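Local coordinates for protein (sliding clamp) (Enterobacteria phage RB69, PDB 1B77), which probably encircles DNA as a trimeric ring and tethers the phage DNA polymerase to it, so that replication is processive, at residues A139-I149 with T168-N179. Sequence-based numbering, arbitrary orientation.
Sequences AITNKDGKIVI and TLTDYDGSNNFN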
loop_
_atom_site.group_PDB
_atom_site.type_symbol
_atom_site.label_atom_id
_atom_site.label_comp_id
_atom_site.label_asym_id
_atom_site.label_seq_id
_atom_site.Cartn_x
_atom_site.Cartn_y
_atom_site.Cartn_z
ATOM N N ALA A 139 29.894 -9.546 6.530
ATOM C CA ALA A 139 31.110 -9.894 7.244
ATOM C C ALA A 139 31.849 -8.617 7.632
ATOM O O ALA A 139 32.123 -7.766 6.785
ATOM C CB ALA A 139 32.003 -10.770 6.373
ATOM N N ILE A 140 32.151 -8.477 8.917
ATOM C CA ILE A 140 32.875 -7.309 9.404
ATOM C C ILE A 140 34.327 -7.752 9.538
ATOM O O ILE A 140 34.647 -8.652 10.320
ATOM C CB ILE A 140 32.304 -6.836 10.758
ATOM C CG1 ILE A 140 30.793 -6.610 10.612
ATOM C CG2 ILE A 140 32.972 -5.539 11.190
ATOM C CD1 ILE A 140 30.060 -6.369 11.913
ATOM N N THR A 141 35.206 -7.132 8.759
ATOM C CA THR A 141 36.606 -7.524 8.767
ATOM C C THR A 141 37.604 -6.367 8.740
ATOM O O THR A 141 37.248 -5.220 8.451
ATOM C CB THR A 141 36.887 -8.444 7.565
ATOM O OG1 THR A 141 38.184 -9.034 7.699
ATOM C CG2 THR A 141 36.832 -7.651 6.272
ATOM N N ASN A 142 38.859 -6.683 9.048
ATOM C CA ASN A 142 39.921 -5.682 9.039
ATOM C C ASN A 142 40.551 -5.672 7.659
ATOM O O ASN A 142 40.973 -6.711 7.151
ATOM C CB ASN A 142 40.984 -5.992 10.106
ATOM C CG ASN A 142 41.671 -7.331 9.886
ATOM O OD1 ASN A 142 41.024 -8.381 9.855
ATOM N ND2 ASN A 142 42.992 -7.301 9.741
ATOM N N LYS A 143 40.605 -4.495 7.048
ATOM C CA LYS A 143 41.165 -4.364 5.716
ATOM C C LYS A 143 41.802 -2.999 5.486
ATOM O O LYS A 143 41.196 -1.968 5.766
ATOM C CB LYS A 143 40.069 -4.594 4.675
ATOM C CG LYS A 143 40.527 -4.405 3.250
ATOM C CD LYS A 143 39.365 -4.470 2.284
ATOM C CE LYS A 143 39.868 -4.477 0.844
ATOM N NZ LYS A 143 40.787 -5.636 0.599
ATOM N N ASP A 144 43.030 -3.016 4.970
ATOM C CA ASP A 144 43.788 -1.806 4.653
ATOM C C ASP A 144 43.739 -0.710 5.710
ATOM O O ASP A 144 43.567 0.472 5.386
ATOM C CB ASP A 144 43.324 -1.250 3.304
ATOM C CG ASP A 144 43.691 -2.161 2.139
ATOM O OD1 ASP A 144 44.898 -2.299 1.840
ATOM O OD2 ASP A 144 42.773 -2.747 1.528
ATOM N N GLY A 145 43.902 -1.099 6.971
ATOM C CA GLY A 145 43.884 -0.127 8.053
ATOM C C GLY A 145 42.501 0.386 8.414
ATOM O O GLY A 145 42.366 1.415 9.077
ATOM N N LYS A 146 41.471 -0.334 7.979
ATOM C CA LYS A 146 40.097 0.051 8.266
ATOM C C LYS A 146 39.230 -1.159 8.589
ATOM O O LYS A 146 39.587 -2.296 8.275
ATOM C CB LYS A 146 39.504 0.790 7.069
ATOM C CG LYS A 146 40.201 2.092 6.754
ATOM C CD LYS A 146 39.530 2.806 5.602
ATOM C CE LYS A 146 40.013 4.240 5.501
ATOM N NZ LYS A 146 39.670 5.000 6.738
ATOM N N ILE A 147 38.103 -0.913 9.251
ATOM C CA ILE A 147 37.175 -1.985 9.565
ATOM C C ILE A 147 36.149 -1.839 8.462
ATOM O O ILE A 147 35.675 -0.731 8.201
ATOM C CB ILE A 147 36.477 -1.789 10.932
ATOM C CG1 ILE A 147 37.512 -1.791 12.055
ATOM C CG2 ILE A 147 35.463 -2.917 11.176
ATOM C CD1 ILE A 147 38.241 -3.098 12.205
ATOM N N VAL A 148 35.827 -2.938 7.791
ATOM C CA VAL A 148 34.855 -2.876 6.715
ATOM C C VAL A 148 33.771 -3.935 6.830
ATOM O O VAL A 148 33.965 -4.978 7.449
ATOM C CB VAL A 148 35.536 -3.025 5.341
ATOM C CG1 VAL A 148 36.583 -1.937 5.164
ATOM C CG2 VAL A 148 36.164 -4.404 5.219
ATOM N N ILE A 149 32.621 -3.634 6.238
ATOM C CA ILE A 149 31.486 -4.547 6.215
ATOM C C ILE A 149 31.253 -4.954 4.772
ATOM O O ILE A 149 30.970 -4.105 3.930
ATOM C CB ILE A 149 30.189 -3.879 6.723
ATOM C CG1 ILE A 149 30.302 -3.575 8.215
ATOM C CG2 ILE A 149 28.997 -4.780 6.438
ATOM C CD1 ILE A 149 29.020 -3.039 8.839
ATOM N N THR A 168 32.777 1.063 4.419
ATOM C CA THR A 168 33.923 1.347 5.280
ATOM C C THR A 168 33.432 2.030 6.562
ATOM O O THR A 168 32.636 2.970 6.515
ATOM C CB THR A 168 34.924 2.289 4.573
ATOM O OG1 THR A 168 35.347 1.687 3.341
ATOM C CG2 THR A 168 36.135 2.546 5.443
ATOM N N LEU A 169 33.908 1.562 7.710
ATOM C CA LEU A 169 33.484 2.147 8.974
ATOM C C LEU A 169 34.524 3.073 9.595
ATOM O O LEU A 169 34.531 4.276 9.324
ATOM C CB LEU A 169 33.100 1.035 9.958
ATOM C CG LEU A 169 32.015 0.100 9.397
ATOM C CD1 LEU A 169 31.686 -0.987 10.407
ATOM C CD2 LEU A 169 30.778 0.909 9.041
ATOM N N THR A 170 35.404 2.512 10.420
ATOM C CA THR A 170 36.441 3.286 11.098
ATOM C C THR A 170 37.850 2.776 10.802
ATOM O O THR A 170 38.026 1.737 10.151
ATOM C CB THR A 170 36.240 3.246 12.614
ATOM O OG1 THR A 170 36.277 1.884 13.056
ATOM C CG2 THR A 170 34.905 3.862 12.994
ATOM N N ASP A 171 38.848 3.509 11.294
ATOM C CA ASP A 171 40.242 3.136 11.093
ATOM C C ASP A 171 40.619 2.053 12.087
ATOM O O ASP A 171 40.141 2.047 13.215
ATOM C CB ASP A 171 41.175 4.337 11.293
ATOM C CG ASP A 171 40.840 5.505 10.377
ATOM O OD1 ASP A 171 40.610 5.282 9.174
ATOM O OD2 ASP A 171 40.819 6.651 10.871
ATOM N N TYR A 172 41.474 1.132 11.660
ATOM C CA TYR A 172 41.914 0.052 12.533
ATOM C C TYR A 172 43.417 -0.127 12.426
ATOM O O TYR A 172 43.924 -0.593 11.404
ATOM C CB TYR A 172 41.223 -1.265 12.172
ATOM C CG TYR A 172 41.708 -2.430 13.007
ATOM C CD1 TYR A 172 41.476 -2.475 14.384
ATOM C CD2 TYR A 172 42.411 -3.490 12.429
ATOM C CE1 TYR A 172 41.925 -3.540 15.162
ATOM C CE2 TYR A 172 42.868 -4.563 13.197
ATOM C CZ TYR A 172 42.620 -4.581 14.562
ATOM O OH TYR A 172 43.059 -5.638 15.327
ATOM N N ASP A 173 44.118 0.233 13.497
ATOM C CA ASP A 173 45.571 0.130 13.542
ATOM C C ASP A 173 45.998 -1.080 14.354
ATOM O O ASP A 173 47.190 -1.315 14.555
ATOM C CB ASP A 173 46.148 1.393 14.167
ATOM C CG ASP A 173 45.503 2.649 13.618
ATOM O OD1 ASP A 173 45.429 2.792 12.375
ATOM O OD2 ASP A 173 45.058 3.490 14.435
ATOM N N GLY A 174 45.012 -1.846 14.807
ATOM C CA GLY A 174 45.272 -3.018 15.610
ATOM C C GLY A 174 46.175 -4.069 14.998
ATOM O O GLY A 174 46.523 -4.042 13.812
ATOM N N SER A 175 46.534 -5.019 15.849
ATOM C CA SER A 175 47.400 -6.130 15.511
ATOM C C SER A 175 46.652 -7.368 15.008
ATOM O O SER A 175 47.124 -8.054 14.105
ATOM C CB SER A 175 48.227 -6.471 16.758
ATOM O OG SER A 175 48.530 -7.850 16.828
ATOM N N ASN A 176 45.486 -7.655 15.584
ATOM C CA ASN A 176 44.694 -8.829 15.210
ATOM C C ASN A 176 44.019 -8.787 13.840
ATOM O O ASN A 176 43.949 -7.732 13.197
ATOM C CB ASN A 176 43.634 -9.078 16.278
ATOM C CG ASN A 176 44.228 -9.507 17.593
ATOM O OD1 ASN A 176 44.581 -10.676 17.765
ATOM N ND2 ASN A 176 44.369 -8.570 18.523
ATOM N N ASN A 177 43.535 -9.953 13.402
ATOM C CA ASN A 177 42.825 -10.136 12.124
ATOM C C ASN A 177 41.489 -10.812 12.441
ATOM O O ASN A 177 41.387 -11.551 13.419
ATOM C CB ASN A 177 43.640 -11.030 11.181
ATOM C CG ASN A 177 45.000 -10.449 10.876
ATOM O OD1 ASN A 177 45.122 -9.478 10.127
ATOM N ND2 ASN A 177 46.039 -11.038 11.467
ATOM N N PHE A 178 40.472 -10.572 11.623
ATOM C CA PHE A 178 39.166 -11.161 11.890
ATOM C C PHE A 178 38.189 -10.985 10.738
ATOM O O PHE A 178 38.301 -10.055 9.942
ATOM C CB PHE A 178 38.578 -10.538 13.163
ATOM C CG PHE A 178 38.588 -9.031 13.156
ATOM C CD1 PHE A 178 37.634 -8.318 12.433
ATOM C CD2 PHE A 178 39.585 -8.324 13.825
ATOM C CE1 PHE A 178 37.674 -6.923 12.375
ATOM C CE2 PHE A 178 39.634 -6.933 13.772
ATOM C CZ PHE A 178 38.677 -6.231 13.045
ATOM N N ASN A 179 37.234 -11.904 10.662
ATOM C CA ASN A 179 36.191 -11.885 9.646
ATOM C C ASN A 179 34.929 -12.411 10.327
ATOM O O ASN A 179 34.599 -13.601 10.226
ATOM C CB ASN A 179 36.570 -12.776 8.462
ATOM C CG ASN A 179 35.615 -12.628 7.290
ATOM O OD1 ASN A 179 34.618 -13.343 7.187
ATOM N ND2 ASN A 179 35.907 -11.679 6.411
#
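In N142, CG sits between the backbone N and the carbonyl carbon (chi1 61°), and this turns the amide towards the strand that begins at F178. F178 takes the same kind of first torsion (chi1 51°), which brings its ring face against N142 CB, a CH-pi contact 4.1 Å from the centroid of the F178 ring. N142 OD1 accepts F178 N at 2.9 Å, from above the N142 carbonyl plane. N142 ND2 donates to N177 OD1 at 3.1 Å, the two amide planes 46° apart. N177 ND2 bonds D227. T141 OG1 donates to F178 O, at a doubtfully short distance.

I147 CD1 meets the edge of F178 at CZ, 3.3 Å away, and touches CB of Y172. Y172 OH donates to N176 O. The side chains of Y172 and F178 touch V114 of strand 114-118.

On the other side of the hairpin, I147 pairs with T170 and L169 through backbone bonds. A beta bulge shifts the register between K146 and V148. K146 NZ forms a salt bridge with D171 OD1 at 2.6 Å, and K146 CD packs tightly on T168 CG2, 3.4 Å away. Y172 N donates to G145 O at 2.7 Å, inside the type I' turn K143-K146.

The 139-149 hairpin forms the middle of an antiparallel sheet, flanked by both ends of 168-179. T168 bonds a second subunit through its backbone, so the sheet edge lies at the ring interface. Apolar groups of I147, Y172 and F178 meet on one face, the N142 amide holds N177 and F178, and the K146-D171 salt bridge joins the edge strand to the hairpin.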